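Local coordinates for protein putative 3-hydroxybutyryl-CoA dehydratase (Rhodopseudomonas palustris, PDB 3HIN) that probably acts as a lyase of the enoyl-CoA hydratase/isomerase family, interconverting 3-hydroxyacyl-CoA and enoyl-CoA by loss or addition of water, at residues L31-P34 and N38-N41; V63-G68 and S196-A201; R106-A111 and N206-N211; M167-M170 and G174-Y177. One frame throughout, in Å; residues are numbered along the deposited sequence.

Contact 1: L31-P34 and N38-N41; sequences LNRP and NALN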
loop_
_atom_site.group_PDB
_atom_site.type_symbol
_atom_site.label_atom_id
_atom_site.label_comp_id
_atom_site.label_asym_id
_atom_site.label_seq_id
_atom_site.Cartn_x
_atom_site.Cartn_y
_atom_site.Cartn_z
ATOM N N LEU A 31 13.981 28.262 8.289
ATOM C CA LEU A 31 15.037 27.258 8.264
ATOM C C LEU A 31 16.356 28.037 8.210
ATOM O O LEU A 31 16.562 28.894 7.329
ATOM C CB LEU A 31 14.921 26.391 7.009
ATOM C CG LEU A 31 13.955 25.184 7.011
ATOM C CD1 LEU A 31 12.753 25.269 7.937
ATOM C CD2 LEU A 31 13.572 24.818 5.604
ATOM N N ASN A 32 17.237 27.704 9.149
ATOM C CA ASN A 32 18.345 28.544 9.456
ATOM C C ASN A 32 19.663 27.753 9.504
ATOM O O ASN A 32 20.316 27.738 10.524
ATOM C CB ASN A 32 18.082 29.255 10.784
ATOM C CG ASN A 32 19.134 30.324 11.093
ATOM O OD1 ASN A 32 19.664 30.972 10.188
ATOM N ND2 ASN A 32 19.455 30.490 12.383
ATOM N N ARG A 33 20.025 27.091 8.416
ATOM C CA ARG A 33 21.369 26.505 8.288
ATOM C C ARG A 33 21.906 27.015 6.979
ATOM O O ARG A 33 22.146 26.264 6.063
ATOM C CB ARG A 33 21.334 24.997 8.331
ATOM C CG ARG A 33 20.718 24.448 9.535
ATOM C CD ARG A 33 20.795 22.958 9.475
ATOM N NE ARG A 33 22.130 22.575 9.935
ATOM C CZ ARG A 33 22.758 21.487 9.505
ATOM N NH1 ARG A 33 23.970 21.214 9.954
ATOM N NH2 ARG A 33 22.170 20.699 8.602
ATOM N N PRO A 34 22.017 28.341 6.862
ATOM C CA PRO A 34 22.310 28.928 5.548
ATOM C C PRO A 34 23.670 28.517 4.900
ATOM O O PRO A 34 23.774 28.477 3.665
ATOM C CB PRO A 34 22.193 30.451 5.803
ATOM C CG PRO A 34 22.361 30.604 7.336
ATOM C CD PRO A 34 21.718 29.367 7.895
ATOM N N ASN A 38 20.392 25.290 4.191
ATOM C CA ASN A 38 19.264 24.817 4.966
ATOM C C ASN A 38 19.063 23.324 4.790
ATOM O O ASN A 38 17.932 22.793 4.839
ATOM C CB ASN A 38 17.998 25.619 4.587
ATOM C CG ASN A 38 18.071 27.088 5.031
ATOM O OD1 ASN A 38 18.839 27.434 5.955
ATOM N ND2 ASN A 38 17.321 27.982 4.329
ATOM N N ALA A 39 20.172 22.635 4.536
ATOM C CA ALA A 39 20.198 21.213 4.583
ATOM C C ALA A 39 19.533 20.696 5.870
ATOM O O ALA A 39 19.883 21.099 6.987
ATOM C CB ALA A 39 21.663 20.716 4.488
ATOM N N LEU A 40 18.575 19.792 5.701
ATOM C CA LEU A 40 17.843 19.184 6.820
ATOM C C LEU A 40 18.711 18.169 7.536
ATOM O O LEU A 40 19.470 17.485 6.886
ATOM C CB LEU A 40 16.575 18.486 6.303
ATOM C CG LEU A 40 15.730 19.313 5.342
ATOM C CD1 LEU A 40 14.493 18.476 4.878
ATOM C CD2 LEU A 40 15.361 20.754 5.948
ATOM N N ASN A 41 18.629 18.109 8.874
ATOM C CA ASN A 41 19.315 17.080 9.673
ATOM C C ASN A 41 18.433 16.720 10.842
ATOM O O ASN A 41 17.386 17.362 11.045
ATOM C CB ASN A 41 20.717 17.546 10.148
ATOM C CG ASN A 41 20.648 18.717 11.141
ATOM O OD1 ASN A 41 19.572 19.204 11.528
ATOM N ND2 ASN A 41 21.806 19.149 11.585
#

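Contact 2: V63-G68 and S196-A201; sequences VIHGIG and SAYDKA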
loop_
_atom_site.group_PDB
_atom_site.type_symbol
_atom_site.label_atom_id
_atom_site.label_comp_id
_atom_site.label_asym_id
_atom_site.label_seq_id
_atom_site.Cartn_x
_atom_site.Cartn_y
_atom_site.Cartn_z
ATOM N N VAL A 63 3.836 29.995 8.580
ATOM C CA VAL A 63 4.661 30.159 7.366
ATOM C C VAL A 63 6.027 29.537 7.628
ATOM O O VAL A 63 6.714 29.932 8.584
ATOM C CB VAL A 63 4.844 31.644 7.019
ATOM C CG1 VAL A 63 5.928 31.829 5.951
ATOM C CG2 VAL A 63 3.487 32.198 6.501
ATOM N N ILE A 64 6.422 28.561 6.804
ATOM C CA ILE A 64 7.761 28.035 6.850
ATOM C C ILE A 64 8.591 28.598 5.699
ATOM O O ILE A 64 8.156 28.619 4.553
ATOM C CB ILE A 64 7.769 26.564 6.705
ATOM C CG1 ILE A 64 6.947 25.923 7.788
ATOM C CG2 ILE A 64 9.266 26.019 6.722
ATOM C CD1 ILE A 64 6.781 24.433 7.517
ATOM N N HIS A 65 9.776 29.072 6.002
ATOM C CA HIS A 65 10.512 29.848 5.013
ATOM C C HIS A 65 11.995 29.648 5.212
ATOM O O HIS A 65 12.378 29.093 6.189
ATOM C CB HIS A 65 10.135 31.324 5.132
ATOM C CG HIS A 65 10.523 31.963 6.425
ATOM N ND1 HIS A 65 11.498 32.946 6.512
ATOM C CD2 HIS A 65 10.019 31.822 7.668
ATOM C CE1 HIS A 65 11.624 33.324 7.771
ATOM N NE2 HIS A 65 10.723 32.673 8.489
ATOM N N GLY A 66 12.827 30.036 4.254
ATOM C CA GLY A 66 14.279 29.815 4.400
ATOM C C GLY A 66 15.049 31.108 4.658
ATOM O O GLY A 66 14.727 32.193 4.110
ATOM N N ILE A 67 16.025 31.037 5.562
ATOM C CA ILE A 67 16.907 32.185 5.788
ATOM C C ILE A 67 17.966 31.978 4.722
ATOM O O ILE A 67 18.391 30.861 4.528
ATOM C CB ILE A 67 17.560 32.135 7.159
ATOM C CG1 ILE A 67 16.485 31.979 8.258
ATOM C CG2 ILE A 67 18.433 33.405 7.398
ATOM C CD1 ILE A 67 15.626 33.259 8.548
ATOM N N GLY A 68 18.393 33.036 4.033
ATOM C CA GLY A 68 19.415 32.884 3.015
ATOM C C GLY A 68 18.819 32.911 1.623
ATOM O O GLY A 68 17.674 33.320 1.426
ATOM N N SER A 196 8.854 38.944 -2.915
ATOM C CA SER A 196 9.315 37.935 -2.036
ATOM C C SER A 196 8.220 36.911 -1.627
ATOM O O SER A 196 7.074 37.261 -1.298
ATOM C CB SER A 196 10.103 38.586 -0.885
ATOM O OG SER A 196 9.418 38.477 0.347
ATOM N N ALA A 197 8.592 35.634 -1.728
ATOM C CA ALA A 197 7.674 34.588 -1.386
ATOM C C ALA A 197 7.272 34.750 0.098
ATOM O O ALA A 197 6.116 34.567 0.460
ATOM C CB ALA A 197 8.289 33.186 -1.702
ATOM N N TYR A 198 8.218 35.172 0.935
ATOM C CA TYR A 198 7.933 35.375 2.365
ATOM C C TYR A 198 6.793 36.371 2.565
ATOM O O TYR A 198 5.833 36.116 3.310
ATOM C CB TYR A 198 9.179 35.884 3.122
ATOM C CG TYR A 198 8.876 36.251 4.551
ATOM C CD1 TYR A 198 8.835 35.265 5.572
ATOM C CD2 TYR A 198 8.602 37.575 4.887
ATOM C CE1 TYR A 198 8.522 35.619 6.902
ATOM C CE2 TYR A 198 8.323 37.948 6.181
ATOM C CZ TYR A 198 8.267 36.986 7.191
ATOM O OH TYR A 198 7.953 37.409 8.481
ATOM N N ASP A 199 6.927 37.502 1.900
ATOM C CA ASP A 199 5.937 38.576 1.967
ATOM C C ASP A 199 4.593 38.014 1.519
ATOM O O ASP A 199 3.603 38.153 2.223
ATOM C CB ASP A 199 6.397 39.734 1.085
ATOM C CG ASP A 199 7.441 40.641 1.791
ATOM O OD1 ASP A 199 7.621 40.562 3.040
ATOM O OD2 ASP A 199 8.057 41.489 1.098
ATOM N N LYS A 200 4.566 37.348 0.369
ATOM C CA LYS A 200 3.301 36.770 -0.109
ATOM C C LYS A 200 2.761 35.741 0.919
ATOM O O LYS A 200 1.572 35.744 1.286
ATOM C CB LYS A 200 3.438 36.136 -1.504
ATOM C CG LYS A 200 2.119 35.501 -1.985
ATOM C CD LYS A 200 1.051 36.625 -2.245
ATOM C CE LYS A 200 -0.119 36.137 -3.096
ATOM N NZ LYS A 200 -1.165 37.185 -3.299
ATOM N N ALA A 201 3.642 34.885 1.412
ATOM C CA ALA A 201 3.218 33.786 2.263
ATOM C C ALA A 201 2.630 34.385 3.492
ATOM O O ALA A 201 1.647 33.846 4.028
ATOM C CB ALA A 201 4.396 32.865 2.625
#

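Contact 3: R106-A111 and N206-N211; sequences RVPVIA and NRVAQN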
loop_
_atom_site.group_PDB
_atom_site.type_symbol
_atom_site.label_atom_id
_atom_site.label_comp_id
_atom_site.label_asym_id
_atom_site.label_seq_id
_atom_site.Cartn_x
_atom_site.Cartn_y
_atom_site.Cartn_z
ATOM N N ARG A 106 -3.186 21.785 12.867
ATOM C CA ARG A 106 -4.528 22.278 13.062
ATOM C C ARG A 106 -4.800 23.604 12.332
ATOM O O ARG A 106 -5.953 23.938 11.995
ATOM C CB ARG A 106 -4.910 22.353 14.520
ATOM C CG ARG A 106 -4.265 23.402 15.216
ATOM C CD ARG A 106 -5.068 23.863 16.502
ATOM N NE ARG A 106 -4.105 24.711 17.233
ATOM C CZ ARG A 106 -3.963 26.014 17.029
ATOM N NH1 ARG A 106 -4.791 26.642 16.222
ATOM N NH2 ARG A 106 -3.042 26.707 17.656
ATOM N N VAL A 107 -3.746 24.307 11.994
ATOM C CA VAL A 107 -3.897 25.480 11.131
ATOM C C VAL A 107 -3.181 25.324 9.802
ATOM O O VAL A 107 -2.302 24.450 9.651
ATOM C CB VAL A 107 -3.380 26.720 11.870
ATOM C CG1 VAL A 107 -4.240 26.921 13.119
ATOM C CG2 VAL A 107 -1.863 26.599 12.175
ATOM N N PRO A 108 -3.545 26.174 8.811
ATOM C CA PRO A 108 -2.840 25.906 7.541
ATOM C C PRO A 108 -1.365 26.306 7.582
ATOM O O PRO A 108 -1.001 27.313 8.197
ATOM C CB PRO A 108 -3.541 26.777 6.527
ATOM C CG PRO A 108 -4.689 27.478 7.250
ATOM C CD PRO A 108 -4.742 27.039 8.658
ATOM N N VAL A 109 -0.561 25.530 6.863
ATOM C CA VAL A 109 0.871 25.780 6.726
ATOM C C VAL A 109 1.188 26.228 5.304
ATOM O O VAL A 109 0.798 25.563 4.315
ATOM C CB VAL A 109 1.646 24.532 7.037
ATOM C CG1 VAL A 109 3.157 24.783 6.925
ATOM C CG2 VAL A 109 1.275 24.033 8.430
ATOM N N ILE A 110 1.904 27.356 5.210
ATOM C CA ILE A 110 2.284 27.909 3.942
ATOM C C ILE A 110 3.802 27.845 3.852
ATOM O O ILE A 110 4.474 28.311 4.755
ATOM C CB ILE A 110 1.761 29.414 3.802
ATOM C CG1 ILE A 110 0.231 29.471 4.006
ATOM C CG2 ILE A 110 2.139 30.041 2.428
ATOM C CD1 ILE A 110 -0.177 30.314 5.150
ATOM N N ALA A 111 4.337 27.337 2.753
ATOM C CA ALA A 111 5.798 27.315 2.558
ATOM C C ALA A 111 6.203 28.388 1.533
ATOM O O ALA A 111 5.635 28.449 0.434
ATOM C CB ALA A 111 6.226 25.922 2.075
ATOM N N ASN A 206 -2.053 35.755 7.018
ATOM C CA ASN A 206 -3.052 36.698 7.585
ATOM C C ASN A 206 -4.476 36.460 7.066
ATOM O O ASN A 206 -5.468 36.647 7.831
ATOM C CB ASN A 206 -2.663 38.198 7.381
ATOM C CG ASN A 206 -1.435 38.584 8.179
ATOM O OD1 ASN A 206 -0.478 39.162 7.635
ATOM N ND2 ASN A 206 -1.437 38.226 9.484
ATOM N N ARG A 207 -4.583 36.034 5.798
ATOM C CA ARG A 207 -5.909 35.775 5.189
ATOM C C ARG A 207 -6.575 34.499 5.741
ATOM O O ARG A 207 -7.713 34.566 6.216
ATOM C CB ARG A 207 -5.858 35.842 3.632
ATOM C CG ARG A 207 -7.086 35.268 2.906
ATOM C CD ARG A 207 -8.322 36.198 3.142
ATOM N NE ARG A 207 -9.513 35.612 2.548
ATOM C CZ ARG A 207 -10.204 34.580 3.045
ATOM N NH1 ARG A 207 -9.835 34.019 4.172
ATOM N NH2 ARG A 207 -11.295 34.117 2.422
ATOM N N VAL A 208 -5.858 33.363 5.745
ATOM C CA VAL A 208 -6.394 32.116 6.317
ATOM C C VAL A 208 -6.709 32.331 7.790
ATOM O O VAL A 208 -7.626 31.713 8.349
ATOM C CB VAL A 208 -5.470 30.859 6.098
ATOM C CG1 VAL A 208 -5.252 30.591 4.636
ATOM C CG2 VAL A 208 -4.093 31.050 6.823
ATOM N N ALA A 209 -5.989 33.260 8.404
ATOM C CA ALA A 209 -6.185 33.558 9.845
ATOM C C ALA A 209 -7.601 34.008 10.167
ATOM O O ALA A 209 -8.034 33.906 11.316
ATOM C CB ALA A 209 -5.213 34.623 10.290
ATOM N N GLN A 210 -8.309 34.505 9.154
ATOM C CA GLN A 210 -9.649 35.018 9.335
ATOM C C GLN A 210 -10.669 33.874 9.296
ATOM O O GLN A 210 -11.831 34.062 9.683
ATOM C CB GLN A 210 -9.973 35.944 8.187
ATOM C CG GLN A 210 -8.903 37.009 7.851
ATOM C CD GLN A 210 -9.330 37.910 6.686
ATOM O OE1 GLN A 210 -10.247 37.581 5.928
ATOM N NE2 GLN A 210 -8.696 39.073 6.570
ATOM N N ASN A 211 -10.275 32.693 8.818
ATOM C CA ASN A 211 -11.237 31.558 8.679
ATOM C C ASN A 211 -11.740 31.012 10.040
ATOM O O ASN A 211 -11.025 31.078 11.038
ATOM C CB ASN A 211 -10.658 30.402 7.810
ATOM C CG ASN A 211 -10.351 30.861 6.372
ATOM O OD1 ASN A 211 -11.021 31.742 5.837
ATOM N ND2 ASN A 211 -9.381 30.251 5.740
#

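Contact 4: M167-M170 and G174-Y177; sequences MADM and GRVY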
loop_
_atom_site.group_PDB
_atom_site.type_symbol
_atom_site.label_atom_id
_atom_site.label_comp_id
_atom_site.label_asym_id
_atom_site.label_seq_id
_atom_site.Cartn_x
_atom_site.Cartn_y
_atom_site.Cartn_z
ATOM N N MET A 167 6.996 12.854 -11.769
ATOM C CA MET A 167 7.845 12.431 -10.665
ATOM C C MET A 167 8.839 11.353 -11.094
ATOM O O MET A 167 10.039 11.431 -10.787
ATOM C CB MET A 167 7.042 12.013 -9.434
ATOM C CG MET A 167 8.028 11.631 -8.234
ATOM S SD MET A 167 7.128 11.396 -6.693
ATOM C CE MET A 167 8.483 11.233 -5.558
ATOM N N ALA A 168 8.319 10.344 -11.802
ATOM C CA ALA A 168 9.130 9.257 -12.247
ATOM C C ALA A 168 10.253 9.810 -13.147
ATOM O O ALA A 168 11.435 9.428 -13.046
ATOM C CB ALA A 168 8.233 8.255 -13.016
ATOM N N ASP A 169 9.889 10.712 -14.052
ATOM C CA ASP A 169 10.909 11.317 -14.921
ATOM C C ASP A 169 11.950 12.079 -14.119
ATOM O O ASP A 169 13.143 11.902 -14.374
ATOM C CB ASP A 169 10.218 12.175 -16.000
ATOM C CG ASP A 169 11.141 13.123 -16.698
ATOM O OD1 ASP A 169 12.246 12.710 -17.119
ATOM O OD2 ASP A 169 10.708 14.290 -16.889
ATOM N N MET A 170 11.532 12.899 -13.158
ATOM C CA MET A 170 12.481 13.668 -12.266
ATOM C C MET A 170 13.498 12.715 -11.578
ATOM O O MET A 170 14.699 12.987 -11.565
ATOM C CB MET A 170 11.727 14.403 -11.131
ATOM C CG MET A 170 11.100 15.632 -11.496
ATOM S SD MET A 170 10.089 16.257 -10.242
ATOM C CE MET A 170 11.361 17.358 -9.544
ATOM N N GLY A 174 17.010 13.127 -13.204
ATOM C CA GLY A 174 17.491 14.307 -12.458
ATOM C C GLY A 174 16.917 15.603 -13.009
ATOM O O GLY A 174 17.550 16.666 -12.874
ATOM N N ARG A 175 15.752 15.533 -13.673
ATOM C CA ARG A 175 15.224 16.730 -14.293
ATOM C C ARG A 175 14.959 17.807 -13.244
ATOM O O ARG A 175 14.453 17.488 -12.159
ATOM C CB ARG A 175 13.926 16.461 -14.978
ATOM C CG ARG A 175 13.386 17.681 -15.671
ATOM C CD ARG A 175 12.431 17.215 -16.681
ATOM N NE ARG A 175 11.920 18.230 -17.586
ATOM C CZ ARG A 175 10.940 17.920 -18.423
ATOM N NH1 ARG A 175 10.510 16.658 -18.416
ATOM N NH2 ARG A 175 10.423 18.807 -19.265
ATOM N N VAL A 176 15.303 19.061 -13.577
ATOM C CA VAL A 176 15.008 20.205 -12.720
ATOM C C VAL A 176 13.895 21.078 -13.352
ATOM O O VAL A 176 13.785 21.204 -14.569
ATOM C CB VAL A 176 16.299 21.021 -12.506
ATOM C CG1 VAL A 176 16.083 22.187 -11.519
ATOM C CG2 VAL A 176 17.513 20.086 -12.077
ATOM N N TYR A 177 13.065 21.661 -12.492
ATOM C CA TYR A 177 12.012 22.566 -12.873
ATOM C C TYR A 177 12.253 23.946 -12.209
ATOM O O TYR A 177 12.582 24.031 -11.008
ATOM C CB TYR A 177 10.696 21.966 -12.402
ATOM C CG TYR A 177 10.157 20.777 -13.270
ATOM C CD1 TYR A 177 9.731 20.988 -14.582
ATOM C CD2 TYR A 177 10.075 19.496 -12.788
ATOM C CE1 TYR A 177 9.199 19.946 -15.382
ATOM C CE2 TYR A 177 9.577 18.436 -13.577
ATOM C CZ TYR A 177 9.131 18.681 -14.874
ATOM O OH TYR A 177 8.656 17.709 -15.694
HETATM O O HOH W 1 9.327 15.383 -15.105
HETATM O O HOH W 2 15.186 15.631 -10.136
#

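Contact 1: L31-P34 and N38-N41
R33 and N38 meet twice. The R33 N-H gives a hydrogen bond to N38 OD1 (2.8 Å), coming in 18° off the plane of that amide, and R33 O takes one from N38 N at 2.7 Å. N38 is held with CG anti to its own carbonyl carbon (chi1 -68°), which carries the amide back over the L31-R33 backbone, while the CB atoms of L31 and N38 pack at 4.0 Å. Farther along, the R33 chain bends at chi3 and brings NH2 to A39 O, 2.8 Å away and nearly in the guanidinium plane. The N41 amide stacks on one face of this guanidinium, its ND2 3.3 Å from R33 CZ and the two planes 22° apart. From the end of strand 26-31 the chain loops round to helix 42-51 of the crotonase fold, and N41 is the N-cap of that helix, its OD1 accepting from L44 N. Outside the two segments, R33 NH1 forms a salt bridge with E79 and NH2 with D76; E79 also accepts from N41 ND2, and N38 ND2 donates to the carbonyls of I67 and F71. A leucine in place of R33 would probably leave A39 O without this donor and E79 and D76 without their shared positive charge. The leucines L31 and L40 both touch L124 of helix 120-127.

Contact 2: V63-G68 and S196-A201
The packing of V63 and H65 against A201 and Y198 lays the start of helix 197-208 on strand 61-66, a helix-on-sheet contact of the crotonase fold. The strand is the third of the six in the larger mixed sheet, and the helix follows the last of them, strand 190-192. Near the middle of the strand the contact is plain van der Waals packing: V63 CG1 lies 3.8 Å from A201 CB, and V63 CG2 sits 3.5 Å from A201 O, one branch meeting the alanine's methyl and the other reaching both methyl and carbonyl. A201 also leans on I110 of the adjacent strand, and V63 on V26. At the strand's end the partners are aromatic. H65 holds CG between its backbone N and carbonyl carbon (chi1 64°), raising the imidazole beside the tyrosine, and the two side chains run side by side in the same direction. The edge of Y198 faces the H65 ring in an edge-to-face pair, with centroids 4.9 Å apart and planes at 54°. The start of the helix is capped by S196, whose OG accepts from D199 N at 3.1 Å. Over the imidazole, Y198 CD1 stands 3.6 Å above the ring plane, displaced toward the rim and 3.7 Å from H65 ND1.

Contact 3: R106-A111 and N206-N211
V208 carries this contact, with P108 as its main partner and I110 as a lesser one. The proline presents the CG corner of its pyrrolidine ring to the valine: P108 CG is 3.6 Å from V208 CG2 and 3.7 Å from V208 CB, with V208 CG1 a little farther, so one ring carbon sits against the whole branched end. V208 has CG1 anti to its carbonyl carbon (chi1 -60°), which leaves CG2 between the backbone N and the carbonyl and turns it to P108 and I110. There the same methyl reaches I110 CD1 at 4.3 Å, a looser touch than the one to the proline. Only carbon meets carbon across the contact, and P108 and I110 are both buried.

The chain reverses directly after V208. A type I beta turn runs from V208 to N211, closed by the N211 N to V208 O bond of 2.9 Å. R207 also ties into this turn, NH1 giving a bond to N211 OD1 (3.1 Å, N-H...O angle 161°), with the acceptor lying in the guanidinium plane. R60 and R254 bind the carbonyls of A209 and Q210. N216 and L220 of helix 213-228 also pack on the proline, while V208 also touches A61 at the start of strand 61-66. The arrangement joins the C-terminal end of helix 197-208 to the chain entering parallel strand 109-113, a helix packed against the parallel part of the central sheet in the crotonase fold.

Contact 4: M167-M170 and G174-Y177
M170 and Y177 make the tight half of this contact, D169 and R175 the open half. On the inner side the M170 chain, CG anti to its own carbonyl carbon (chi1 -80°) and bent at chi3, passes the rim of the Y177 ring. CG comes to 3.8 Å from Y177 CE2, and SD is 5.2 Å from the ring centroid, almost exactly at the edge; this is a Met-aromatic contact made in the plane of the ring instead of over it. M170 O accepts from G174 N at 2.8 Å, closing the end of the helix where G174 leaves helical angles with a positive phi, and a water links M170 O to R175 O.

The outer side is looser. R175, exposed and extended from CG to NE, reaches back so that NH1 meets D169 OD2 at 2.8 Å, nearly in the guanidinium plane, in a salt bridge. The carboxylate is turned 67° from the guanidinium, and OD2 alone makes the pairing across the contact. Y177 OH lies over one face of that guanidinium, 3.4 Å above it and toward the rim, and is hydrogen-bonded to R166 of helix 164-173. An alanine at D169 would probably leave the R175 guanidinium without its charge partner and able to swing into solvent. Behind the tight half, I162 of helix 154-162 packs on M170, H185 and F187 meet the Y177 ring, and the backbone of Y177 pairs with Y139 of strand 138-140, setting the end of helix 164-173 against the smaller three-stranded sheet.

Overall arrangement
From the N terminus, contact 1 closes first, a short local loop between strand 26-31 and helix 42-51. It is complete before contact 2 opens, yet the two touch, since L31 probably hydrogen-bonds to the backbones of H65, in the neighbouring strand, and I67, just beyond it. Contact 2 then spans from strand 61-66 to the start of helix 197-208, and contact 3 from the entry of strand 109-113 to that helix's far end; their segments alternate along the chain, so the two loops cross, and I64 pairs with I110 between the neighbouring strands. Contact 4, another short-range contact, at the end of helix 164-173, is nested inside both long loops, by the smaller sheet.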